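Local coordinates for protein cytochrome P450 reductase (Amycolatopsis methanolica 239, PDB 5OGX) that transfers electrons from NADH, through FAD and a [2Fe-2S] cluster, to the cytochrome P450 partner that O-demethylates guaiacol and other lignin-derived aromatics, at residues V223-P234 / R255-F266; S300-E311 / R326-P334. All coordinates share one frame; numbering follows the deposited sequence.

Contact 1 (V223-P234 / R255-F266); sequences VGIARTALARHP and RFAEIAEEHPGF. Unlike the reference sequence in segment 255-266: Glu262 (reference Gln).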
loop_
_atom_site.group_PDB
_atom_site.type_symbol
_atom_site.label_atom_id
_atom_site.label_comp_id
_atom_site.label_asym_id
_atom_site.label_seq_id
_atom_site.Cartn_x
_atom_site.Cartn_y
_atom_site.Cartn_z
ATOM N N VAL A 223 2.688 9.145 4.734
ATOM C CA VAL A 223 2.178 10.490 4.979
ATOM C C VAL A 223 0.755 10.416 5.514
ATOM O O VAL A 223 0.411 11.063 6.514
ATOM C CB VAL A 223 2.259 11.332 3.694
ATOM C CG1 VAL A 223 1.614 12.701 3.932
ATOM C CG2 VAL A 223 3.699 11.452 3.237
ATOM N N GLY A 224 -0.089 9.596 4.884
ATOM C CA GLY A 224 -1.461 9.493 5.357
ATOM C C GLY A 224 -1.555 8.788 6.700
ATOM O O GLY A 224 -2.335 9.188 7.575
ATOM N N ILE A 225 -0.774 7.725 6.877
ATOM C CA ILE A 225 -0.809 6.978 8.132
ATOM C C ILE A 225 -0.312 7.846 9.288
ATOM O O ILE A 225 -0.917 7.877 10.365
ATOM C CB ILE A 225 0.007 5.679 8.007
ATOM C CG1 ILE A 225 -0.714 4.697 7.074
ATOM C CG2 ILE A 225 0.207 5.043 9.387
ATOM C CD1 ILE A 225 0.203 3.641 6.494
ATOM N N ALA A 226 0.817 8.535 9.095
ATOM C CA ALA A 226 1.367 9.366 10.166
ATOM C C ALA A 226 0.405 10.484 10.555
ATOM O O ALA A 226 0.187 10.743 11.746
ATOM C CB ALA A 226 2.712 9.957 9.739
ATOM N N ARG A 227 -0.172 11.167 9.564
ATOM C CA ARG A 227 -1.113 12.237 9.880
ATOM C C ARG A 227 -2.342 11.695 10.597
ATOM O O ARG A 227 -2.863 12.332 11.519
ATOM C CB ARG A 227 -1.521 12.973 8.607
ATOM C CG ARG A 227 -0.427 13.838 8.019
ATOM C CD ARG A 227 -0.995 14.759 6.949
ATOM N NE ARG A 227 -1.265 14.078 5.684
ATOM C CZ ARG A 227 -2.162 14.498 4.792
ATOM N NH1 ARG A 227 -2.344 13.833 3.651
ATOM N NH2 ARG A 227 -2.883 15.580 5.044
ATOM N N THR A 228 -2.828 10.527 10.179
ATOM C CA THR A 228 -3.986 9.946 10.849
ATOM C C THR A 228 -3.659 9.577 12.290
ATOM O O THR A 228 -4.461 9.824 13.199
ATOM C CB THR A 228 -4.471 8.713 10.080
ATOM O OG1 THR A 228 -4.777 9.106 8.728
ATOM C CG2 THR A 228 -5.711 8.128 10.757
ATOM N N ALA A 229 -2.479 8.989 12.515
ATOM C CA ALA A 229 -2.116 8.560 13.860
ATOM C C ALA A 229 -1.968 9.755 14.778
ATOM O O ALA A 229 -2.326 9.691 15.959
ATOM C CB ALA A 229 -0.810 7.762 13.820
ATOM N N LEU A 230 -1.426 10.846 14.248
ATOM C CA LEU A 230 -1.222 12.039 15.060
ATOM C C LEU A 230 -2.536 12.753 15.348
ATOM O O LEU A 230 -2.688 13.367 16.412
ATOM C CB LEU A 230 -0.233 12.965 14.352
ATOM C CG LEU A 230 1.229 12.502 14.392
ATOM C CD1 LEU A 230 2.102 13.337 13.429
ATOM C CD2 LEU A 230 1.795 12.538 15.825
ATOM N N ALA A 231 -3.504 12.681 14.430
ATOM C CA ALA A 231 -4.814 13.259 14.725
ATOM C C ALA A 231 -5.487 12.518 15.878
ATOM O O ALA A 231 -6.096 13.144 16.756
ATOM C CB ALA A 231 -5.694 13.245 13.474
ATOM N N ARG A 232 -5.360 11.187 15.906
ATOM C CA ARG A 232 -5.920 10.382 16.989
ATOM C C ARG A 232 -5.224 10.653 18.316
ATOM O O ARG A 232 -5.877 10.708 19.368
ATOM C CB ARG A 232 -5.795 8.891 16.661
ATOM C CG ARG A 232 -6.522 8.425 15.425
ATOM C CD ARG A 232 -6.183 6.964 15.166
ATOM N NE ARG A 232 -6.971 6.430 14.058
ATOM C CZ ARG A 232 -7.007 5.143 13.743
ATOM N NH1 ARG A 232 -6.296 4.277 14.456
ATOM N NH2 ARG A 232 -7.761 4.732 12.723
ATOM N N HIS A 233 -3.896 10.759 18.297
ATOM C CA HIS A 233 -3.096 10.914 19.514
ATOM C C HIS A 233 -2.046 11.985 19.253
ATOM O O HIS A 233 -0.919 11.681 18.847
ATOM C CB HIS A 233 -2.441 9.593 19.921
ATOM C CG HIS A 233 -3.407 8.577 20.451
ATOM N ND1 HIS A 233 -3.861 7.513 19.700
ATOM C CD2 HIS A 233 -4.005 8.465 21.660
ATOM C CE1 HIS A 233 -4.696 6.790 20.425
ATOM N NE2 HIS A 233 -4.800 7.345 21.618
ATOM N N PRO A 234 -2.382 13.254 19.486
ATOM C CA PRO A 234 -1.502 14.349 19.039
ATOM C C PRO A 234 -0.126 14.364 19.681
ATOM O O PRO A 234 0.798 14.944 19.102
ATOM C CB PRO A 234 -2.298 15.605 19.413
ATOM C CG PRO A 234 -3.720 15.156 19.366
ATOM C CD PRO A 234 -3.720 13.737 19.863
ATOM N N ARG A 255 6.148 20.619 4.368
ATOM C CA ARG A 255 4.967 19.964 4.927
ATOM C C ARG A 255 5.320 19.177 6.181
ATOM O O ARG A 255 4.604 19.245 7.186
ATOM C CB ARG A 255 4.306 19.040 3.891
ATOM C CG ARG A 255 3.385 18.014 4.541
ATOM C CD ARG A 255 2.112 17.695 3.754
ATOM N NE ARG A 255 2.428 16.939 2.557
ATOM C CZ ARG A 255 1.590 16.154 1.876
ATOM N NH1 ARG A 255 0.327 15.978 2.245
ATOM N NH2 ARG A 255 2.032 15.549 0.787
ATOM N N PHE A 256 6.426 18.428 6.151
ATOM C CA PHE A 256 6.808 17.670 7.335
ATOM C C PHE A 256 7.254 18.589 8.459
ATOM O O PHE A 256 7.038 18.270 9.633
ATOM C CB PHE A 256 7.896 16.662 6.982
ATOM C CG PHE A 256 7.454 15.660 5.961
ATOM C CD1 PHE A 256 6.391 14.826 6.231
ATOM C CD2 PHE A 256 8.069 15.590 4.726
ATOM C CE1 PHE A 256 5.950 13.897 5.269
ATOM C CE2 PHE A 256 7.641 14.692 3.770
ATOM C CZ PHE A 256 6.582 13.832 4.051
ATOM N N ALA A 257 7.860 19.734 8.123
ATOM C CA ALA A 257 8.254 20.685 9.155
ATOM C C ALA A 257 7.031 21.240 9.873
ATOM O O ALA A 257 7.049 21.412 11.097
ATOM C CB ALA A 257 9.088 21.814 8.543
ATOM N N GLU A 258 5.944 21.486 9.137
ATOM C CA GLU A 258 4.717 21.962 9.776
ATOM C C GLU A 258 4.125 20.901 10.694
ATOM O O GLU A 258 3.608 21.226 11.768
ATOM C CB GLU A 258 3.693 22.380 8.721
ATOM C CG GLU A 258 3.986 23.729 8.096
ATOM C CD GLU A 258 2.743 24.401 7.538
ATOM O OE1 GLU A 258 1.645 23.813 7.654
ATOM O OE2 GLU A 258 2.868 25.518 6.986
ATOM N N ILE A 259 4.194 19.629 10.290
ATOM C CA ILE A 259 3.712 18.556 11.163
ATOM C C ILE A 259 4.522 18.530 12.451
ATOM O O ILE A 259 3.968 18.475 13.556
ATOM C CB ILE A 259 3.750 17.194 10.438
ATOM C CG1 ILE A 259 2.833 17.231 9.212
ATOM C CG2 ILE A 259 3.290 16.086 11.410
ATOM C CD1 ILE A 259 2.900 15.975 8.327
ATOM N N ALA A 260 5.846 18.617 12.329
ATOM C CA ALA A 260 6.707 18.575 13.509
ATOM C C ALA A 260 6.474 19.773 14.429
ATOM O O ALA A 260 6.545 19.641 15.653
ATOM C CB ALA A 260 8.173 18.519 13.090
ATOM N N GLU A 261 6.189 20.944 13.873
ATOM C CA GLU A 261 6.005 22.089 14.768
ATOM C C GLU A 261 4.761 21.897 15.626
ATOM O O GLU A 261 4.740 22.304 16.792
ATOM C CB GLU A 261 5.936 23.389 13.968
ATOM C CG GLU A 261 7.288 23.867 13.392
ATOM C CD GLU A 261 8.422 23.963 14.429
ATOM O OE1 GLU A 261 8.234 24.599 15.481
ATOM O OE2 GLU A 261 9.515 23.409 14.186
ATOM N N GLU A 262 3.759 21.176 15.103
ATOM C CA GLU A 262 2.507 20.978 15.823
ATOM C C GLU A 262 2.544 19.779 16.761
ATOM O O GLU A 262 1.856 19.783 17.790
ATOM C CB GLU A 262 1.359 20.806 14.825
ATOM C CG GLU A 262 -0.025 20.945 15.423
ATOM C CD GLU A 262 -0.182 22.218 16.244
ATOM O OE1 GLU A 262 0.284 23.292 15.798
ATOM O OE2 GLU A 262 -0.774 22.144 17.339
ATOM N N HIS A 263 3.345 18.770 16.432
ATOM C CA HIS A 263 3.326 17.477 17.115
ATOM C C HIS A 263 4.709 17.197 17.679
ATOM O O HIS A 263 5.601 16.754 16.936
ATOM C CB HIS A 263 2.905 16.395 16.121
ATOM C CG HIS A 263 1.494 16.550 15.648
ATOM N ND1 HIS A 263 0.410 16.245 16.443
ATOM C CD2 HIS A 263 0.988 17.033 14.490
ATOM C CE1 HIS A 263 -0.704 16.509 15.786
ATOM N NE2 HIS A 263 -0.381 16.985 14.597
ATOM N N PRO A 264 4.951 17.460 18.968
ATOM C CA PRO A 264 6.327 17.388 19.488
ATOM C C PRO A 264 6.922 15.999 19.471
ATOM O O PRO A 264 8.150 15.878 19.560
ATOM C CB PRO A 264 6.191 17.918 20.925
ATOM C CG PRO A 264 4.909 18.735 20.899
ATOM C CD PRO A 264 4.007 17.942 19.987
ATOM N N GLY A 265 6.097 14.952 19.348
ATOM C CA GLY A 265 6.590 13.591 19.242
ATOM C C GLY A 265 6.908 13.138 17.839
ATOM O O GLY A 265 7.431 12.031 17.646
ATOM N N PHE A 266 6.610 13.975 16.846
ATOM C CA PHE A 266 6.865 13.647 15.454
ATOM C C PHE A 266 8.260 14.108 15.058
ATOM O O PHE A 266 8.695 15.210 15.424
ATOM C CB PHE A 266 5.827 14.313 14.545
ATOM C CG PHE A 266 6.101 14.124 13.073
ATOM C CD1 PHE A 266 5.746 12.938 12.436
ATOM C CD2 PHE A 266 6.744 15.108 12.340
ATOM C CE1 PHE A 266 5.995 12.764 11.068
ATOM C CE2 PHE A 266 7.005 14.939 10.986
ATOM C CZ PHE A 266 6.635 13.756 10.351
HETATM O O HOH W 1 3.386 14.159 18.758
#
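Two neighbouring helices on one side of the parallel sheet of the NAD-binding domain meet where Leu230, on helix 223-232, reaches His263, just past helix 255-262. The segments run in nearly the same direction, 17° apart, but their axes come no closer than 12.1 Å. Leu230 CB sits over the centre of one face of the His263 imidazole, a CH-pi contact 3.9 Å from the ring centroid, and Glu262 CG lies over the opposite face. The rotation of that ring is fixed by a nearly straight hydrogen bond from ND1 of His263 to O of Pro234 (3.0 Å, 170°), in the ring plane and on a carbonyl lone pair. A water joins the same oxygen to Gly265 N. Leu230 CD1 touches both Ile259 CG2 (3.6 Å) and Phe266 CD1 (3.8 Å), while Ile259 CG2 itself lies over one face of the Phe266 ring. At the other end Val223 CG2 meets the edge of the Phe256 ring at CZ, 3.8 Å away, while Val223 CG1 lies over a guanidinium face of Arg255, whose NH2 is salt-bridged to Glu162 and Asp252. Nearly parallel helices packed against parallel strands, here 238-244, are typical of a Rossmann-like nucleotide-binding fold.

Contact 2 (S300-E311 / R326-P334); sequences SGWLCGPPAMVE and RIHREKFTP. With FAD (flavin-adenine dinucleotide), chain B.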
loop_
_atom_site.group_PDB
_atom_site.type_symbol
_atom_site.label_atom_id
_atom_site.label_comp_id
_atom_site.label_asym_id
_atom_site.label_seq_id
_atom_site.Cartn_x
_atom_site.Cartn_y
_atom_site.Cartn_z
ATOM N N SER A 300 5.671 -0.030 17.300
ATOM C CA SER A 300 5.079 -0.524 16.067
ATOM C C SER A 300 5.923 -0.007 14.915
ATOM O O SER A 300 6.553 1.052 15.023
ATOM C CB SER A 300 3.619 -0.074 15.918
ATOM O OG SER A 300 2.855 -0.396 17.079
ATOM N N GLY A 301 5.958 -0.771 13.820
ATOM C CA GLY A 301 6.768 -0.376 12.676
ATOM C C GLY A 301 6.037 -0.545 11.366
ATOM O O GLY A 301 5.315 -1.520 11.156
ATOM N N TRP A 302 6.245 0.408 10.469
ATOM C CA TRP A 302 5.542 0.490 9.194
ATOM C C TRP A 302 6.587 0.685 8.106
ATOM O O TRP A 302 7.243 1.728 8.063
ATOM C CB TRP A 302 4.549 1.657 9.207
ATOM C CG TRP A 302 3.579 1.535 10.349
ATOM C CD1 TRP A 302 3.815 1.735 11.689
ATOM C CD2 TRP A 302 2.223 1.149 10.231
ATOM N NE1 TRP A 302 2.662 1.486 12.415
ATOM C CE2 TRP A 302 1.675 1.122 11.532
ATOM C CE3 TRP A 302 1.419 0.812 9.144
ATOM C CZ2 TRP A 302 0.357 0.766 11.775
ATOM C CZ3 TRP A 302 0.104 0.442 9.390
ATOM C CH2 TRP A 302 -0.412 0.434 10.696
ATOM N N LEU A 303 6.737 -0.302 7.209
ATOM C CA LEU A 303 7.778 -0.255 6.190
ATOM C C LEU A 303 7.126 -0.270 4.817
ATOM O O LEU A 303 6.286 -1.133 4.544
ATOM C CB LEU A 303 8.736 -1.454 6.303
ATOM C CG LEU A 303 9.745 -1.490 7.447
ATOM C CD1 LEU A 303 10.013 -2.922 7.857
ATOM C CD2 LEU A 303 11.051 -0.845 7.005
ATOM N N CYS A 304 7.538 0.646 3.944
ATOM C CA CYS A 304 6.980 0.650 2.598
ATOM C C CYS A 304 8.050 1.045 1.593
ATOM O O CYS A 304 8.784 2.010 1.808
ATOM C CB CYS A 304 5.785 1.597 2.522
ATOM S SG CYS A 304 5.165 1.828 0.863
ATOM N N GLY A 305 8.131 0.304 0.498
ATOM C CA GLY A 305 9.120 0.579 -0.519
ATOM C C GLY A 305 9.373 -0.664 -1.342
ATOM O O GLY A 305 8.578 -1.601 -1.333
ATOM N N PRO A 306 10.507 -0.713 -2.035
ATOM C CA PRO A 306 10.839 -1.912 -2.802
ATOM C C PRO A 306 10.847 -3.138 -1.909
ATOM O O PRO A 306 11.177 -3.054 -0.712
ATOM C CB PRO A 306 12.239 -1.602 -3.351
ATOM C CG PRO A 306 12.278 -0.089 -3.414
ATOM C CD PRO A 306 11.513 0.352 -2.187
ATOM N N PRO A 307 10.497 -4.310 -2.457
ATOM C CA PRO A 307 10.346 -5.506 -1.604
ATOM C C PRO A 307 11.577 -5.853 -0.772
ATOM O O PRO A 307 11.442 -6.216 0.406
ATOM C CB PRO A 307 10.049 -6.636 -2.609
ATOM C CG PRO A 307 9.699 -5.984 -3.883
ATOM C CD PRO A 307 10.160 -4.560 -3.872
ATOM N N ALA A 308 12.771 -5.785 -1.359
ATOM C CA ALA A 308 13.951 -6.214 -0.617
ATOM C C ALA A 308 14.204 -5.298 0.573
ATOM O O ALA A 308 14.617 -5.760 1.647
ATOM C CB ALA A 308 15.173 -6.250 -1.543
ATOM N N MET A 309 13.972 -3.995 0.387
ATOM C CA MET A 309 14.112 -3.032 1.474
ATOM C C MET A 309 13.132 -3.326 2.597
ATOM O O MET A 309 13.487 -3.267 3.785
ATOM C CB MET A 309 13.898 -1.621 0.933
ATOM C CG MET A 309 14.086 -0.524 1.953
ATOM S SD MET A 309 12.602 0.519 2.090
ATOM C CE MET A 309 11.508 -0.492 3.024
ATOM N N VAL A 310 11.885 -3.641 2.245
ATOM C CA VAL A 310 10.901 -3.968 3.268
ATOM C C VAL A 310 11.307 -5.239 4.004
ATOM O O VAL A 310 11.305 -5.292 5.240
ATOM C CB VAL A 310 9.501 -4.095 2.645
ATOM C CG1 VAL A 310 8.509 -4.583 3.693
ATOM C CG2 VAL A 310 9.030 -2.754 2.089
ATOM N N GLU A 311 11.682 -6.284 3.259
ATOM C CA GLU A 311 11.992 -7.543 3.925
ATOM C C GLU A 311 13.225 -7.419 4.808
ATOM O O GLU A 311 13.249 -7.949 5.920
ATOM C CB GLU A 311 12.160 -8.668 2.898
ATOM C CG GLU A 311 10.807 -9.202 2.425
ATOM C CD GLU A 311 9.865 -9.658 3.569
ATOM O OE1 GLU A 311 9.782 -10.879 3.816
ATOM O OE2 GLU A 311 9.173 -8.819 4.197
ATOM N N ARG A 326 3.369 -6.226 15.594
ATOM C CA ARG A 326 3.274 -4.784 15.420
ATOM C C ARG A 326 4.112 -4.292 14.252
ATOM O O ARG A 326 4.413 -3.091 14.169
ATOM C CB ARG A 326 3.688 -4.086 16.713
ATOM C CG ARG A 326 2.801 -4.513 17.877
ATOM C CD ARG A 326 3.138 -3.765 19.154
ATOM N NE ARG A 326 2.767 -2.354 19.083
ATOM C CZ ARG A 326 1.684 -1.823 19.648
ATOM N NH1 ARG A 326 0.839 -2.589 20.336
ATOM N NH2 ARG A 326 1.444 -0.519 19.523
ATOM N N ILE A 327 4.460 -5.184 13.331
ATOM C CA ILE A 327 5.229 -4.827 12.150
ATOM C C ILE A 327 4.312 -4.908 10.945
ATOM O O ILE A 327 3.694 -5.952 10.688
ATOM C CB ILE A 327 6.457 -5.730 11.985
ATOM C CG1 ILE A 327 7.377 -5.603 13.204
ATOM C CG2 ILE A 327 7.161 -5.437 10.669
ATOM C CD1 ILE A 327 8.566 -6.560 13.201
ATOM N N HIS A 328 4.241 -3.819 10.198
ATOM C CA HIS A 328 3.332 -3.685 9.065
ATOM C C HIS A 328 4.141 -3.398 7.807
ATOM O O HIS A 328 5.112 -2.642 7.852
ATOM C CB HIS A 328 2.325 -2.545 9.327
ATOM C CG HIS A 328 1.666 -2.620 10.670
ATOM N ND1 HIS A 328 0.398 -3.139 10.851
ATOM C CD2 HIS A 328 2.099 -2.251 11.901
ATOM C CE1 HIS A 328 0.078 -3.077 12.135
ATOM N NE2 HIS A 328 1.095 -2.549 12.792
ATOM N N ARG A 329 3.746 -3.989 6.671
ATOM C CA ARG A 329 4.570 -3.923 5.460
ATOM C C ARG A 329 3.715 -3.631 4.243
ATOM O O ARG A 329 2.603 -4.160 4.126
ATOM C CB ARG A 329 5.321 -5.249 5.171
ATOM C CG ARG A 329 5.719 -6.080 6.372
ATOM C CD ARG A 329 5.471 -7.576 6.158
ATOM N NE ARG A 329 6.031 -8.347 7.268
ATOM C CZ ARG A 329 5.486 -8.401 8.481
ATOM N NH1 ARG A 329 4.351 -7.764 8.731
ATOM N NH2 ARG A 329 6.068 -9.107 9.437
ATOM N N GLU A 330 4.256 -2.828 3.321
ATOM C CA GLU A 330 3.680 -2.623 1.991
ATOM C C GLU A 330 4.820 -2.688 0.979
ATOM O O GLU A 330 5.684 -1.807 0.939
ATOM C CB GLU A 330 2.934 -1.285 1.883
ATOM C CG GLU A 330 2.214 -1.107 0.546
ATOM C CD GLU A 330 0.833 -1.753 0.571
ATOM O OE1 GLU A 330 0.751 -2.964 0.865
ATOM O OE2 GLU A 330 -0.166 -1.049 0.324
ATOM N N LYS A 331 4.849 -3.728 0.151
ATOM C CA LYS A 331 5.944 -3.865 -0.808
ATOM C C LYS A 331 5.528 -3.384 -2.192
ATOM O O LYS A 331 4.508 -3.834 -2.730
ATOM C CB LYS A 331 6.419 -5.315 -0.881
ATOM C CG LYS A 331 6.673 -5.923 0.483
ATOM C CD LYS A 331 6.938 -7.406 0.335
ATOM C CE LYS A 331 7.792 -7.925 1.449
ATOM N NZ LYS A 331 7.528 -9.376 1.662
ATOM N N PHE A 332 6.328 -2.474 -2.761
ATOM C CA PHE A 332 6.124 -1.958 -4.119
ATOM C C PHE A 332 6.726 -2.956 -5.118
ATOM O O PHE A 332 7.691 -2.678 -5.833
ATOM C CB PHE A 332 6.762 -0.576 -4.283
ATOM C CG PHE A 332 6.032 0.553 -3.568
ATOM C CD1 PHE A 332 4.913 0.310 -2.808
ATOM C CD2 PHE A 332 6.488 1.866 -3.690
ATOM C CE1 PHE A 332 4.231 1.345 -2.165
ATOM C CE2 PHE A 332 5.826 2.912 -3.060
ATOM C CZ PHE A 332 4.697 2.651 -2.293
ATOM N N THR A 333 6.130 -4.137 -5.173
ATOM C CA THR A 333 6.677 -5.191 -6.016
ATOM C C THR A 333 6.416 -4.901 -7.491
ATOM O O THR A 333 5.270 -4.652 -7.872
ATOM C CB THR A 333 6.069 -6.535 -5.640
ATOM O OG1 THR A 333 6.357 -6.815 -4.262
ATOM C CG2 THR A 333 6.663 -7.627 -6.502
ATOM N N PRO A 334 7.437 -4.934 -8.342
ATOM C CA PRO A 334 7.215 -4.713 -9.775
ATOM C C PRO A 334 6.166 -5.664 -10.339
ATOM O O PRO A 334 6.035 -6.813 -9.906
ATOM C CB PRO A 334 8.597 -4.972 -10.388
ATOM C CG PRO A 334 9.539 -4.547 -9.290
ATOM C CD PRO A 334 8.874 -5.024 -8.017
HETATM P PA FAD B . 7.450 -1.535 -15.530
HETATM O O1A FAD B . 7.194 -1.380 -17.010
HETATM O O2A FAD B . 6.527 -2.514 -14.845
HETATM O O5B FAD B . 9.002 -2.020 -15.253
HETATM C C5B FAD B . 10.007 -1.679 -16.181
HETATM C C4B FAD B . 11.273 -2.510 -15.822
HETATM O O4B FAD B . 11.804 -2.045 -14.724
HETATM C C3B FAD B . 10.882 -3.965 -15.510
HETATM O O3B FAD B . 11.863 -4.790 -15.956
HETATM C C2B FAD B . 10.755 -3.997 -13.968
HETATM O O2B FAD B . 10.941 -5.377 -13.428
HETATM C C1B FAD B . 11.670 -3.157 -13.560
HETATM N N9A FAD B . 11.247 -2.412 -12.404
HETATM C C8A FAD B . 9.987 -2.243 -11.979
HETATM N N7A FAD B . 10.023 -1.462 -10.891
HETATM C C5A FAD B . 11.308 -1.141 -10.659
HETATM C C6A FAD B . 11.891 -0.370 -9.681
HETATM N N6A FAD B . 11.480 0.408 -8.527
HETATM N N1A FAD B . 13.206 -0.197 -9.668
HETATM C C2A FAD B . 13.978 -0.784 -10.616
HETATM N N3A FAD B . 13.411 -1.545 -11.586
HETATM C C4A FAD B . 12.067 -1.717 -11.596
HETATM N N1 FAD B . 5.226 3.171 -7.176
HETATM C C2 FAD B . 5.312 4.603 -6.915
HETATM O O2 FAD B . 6.057 5.279 -7.542
HETATM N N3 FAD B . 4.449 5.200 -5.886
HETATM C C4 FAD B . 3.533 4.436 -5.097
HETATM O O4 FAD B . 2.865 4.951 -4.264
HETATM C C4X FAD B . 3.484 2.966 -5.368
HETATM N N5 FAD B . 2.560 2.172 -4.618
HETATM C C5X FAD B . 2.535 0.736 -4.885
HETATM C C6 FAD B . 1.678 -0.051 -4.109
HETATM C C7 FAD B . 1.664 -1.421 -4.379
HETATM C C7M FAD B . 0.663 -2.120 -3.460
HETATM C C8 FAD B . 2.465 -1.977 -5.374
HETATM C C8M FAD B . 2.370 -3.481 -5.603
HETATM C C9 FAD B . 3.324 -1.191 -6.135
HETATM C C9A FAD B . 3.354 0.164 -5.873
HETATM N N10 FAD B . 4.266 0.987 -6.686
HETATM C C10 FAD B . 4.319 2.381 -6.394
HETATM C "C1'" FAD B . 5.066 0.404 -7.776
HETATM C "C2'" FAD B . 4.194 0.768 -9.052
HETATM O "O2'" FAD B . 2.909 0.161 -9.067
HETATM C "C3'" FAD B . 4.857 0.404 -10.400
HETATM O "O3'" FAD B . 5.324 -0.912 -10.310
HETATM C "C4'" FAD B . 6.033 1.344 -10.723
HETATM O "O4'" FAD B . 5.566 2.656 -10.882
HETATM C "C5'" FAD B . 6.751 0.911 -12.019
HETATM O "O5'" FAD B . 5.786 0.655 -13.021
HETATM P P FAD B . 6.186 0.890 -14.595
HETATM O O1P FAD B . 5.029 0.416 -15.431
HETATM O O2P FAD B . 6.648 2.309 -14.832
HETATM O O3P FAD B . 7.495 -0.067 -14.824
HETATM O O HOH W 2 0.788 -1.984 15.607
#
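His328 and Trp302, paired on adjacent parallel strands, point the same way and stack face to face, planes 7° and centroids 3.7 Å apart. Along the histidine, CB lies over the six-membered ring, 3.5 Å from Trp302 CE3; CG lies over CZ3 and CH2, ND1 and CE1 over CH2; CD2 comes within 3.4 Å of Trp302 CE2, and Gly301 O lies at the ring edge beside it; NE2, at the tip, passes over CZ2 and shares a water with Ser300 OG. With CG beside the backbone N (chi1 -49°), the imidazole is laid along the indole. Backbone hydrogen bonds join the strands, from Gly301 N to Arg326 O as far as Phe332 N to Gly305 O. Phe332 spreads one ring face over the flavin, its CE1 3.1 Å from FAD N5, while Cys304 SG approaches the same ring obliquely, 3.2 Å from CE1. Across the sheet, Val310 CG1 packs on Arg329 CB (3.6 Å), and Glu311 OE2 forms a salt bridge with Lys331 NZ (3.1 Å). The contact closes a beta-alpha-beta unit at the sheet edge, strand 300-305 lying between 327-331 and 210-215; helix 307-319 packs on the face carrying Leu303 and Arg329, helix 219-232 on the face carrying Trp302.

Both contacts belong to the same parallel-sheet domain, with centres 21 Å apart and following one another along the chain. Helix 219-232 links them: the side of it that faces strand 300-305 carries Ile225, whose CD1 packs 4.1 Å from Trp302 CE3, while Val223 and Leu230 point toward segment 255-266. Residues 326-334 run straight into the FAD pocket, where Pro334 CB lies 3.5 Å from C8A of FAD, and the side chain of Thr333 is, at the nearest atoms, about 8 Å from the [2Fe-2S] cluster. Contact 1 stands further off: the Val223 side chain is about 10 Å from FAD, although that of Arg255 comes within about 4 Å of the FAD-binding His164, both at the nearest atoms.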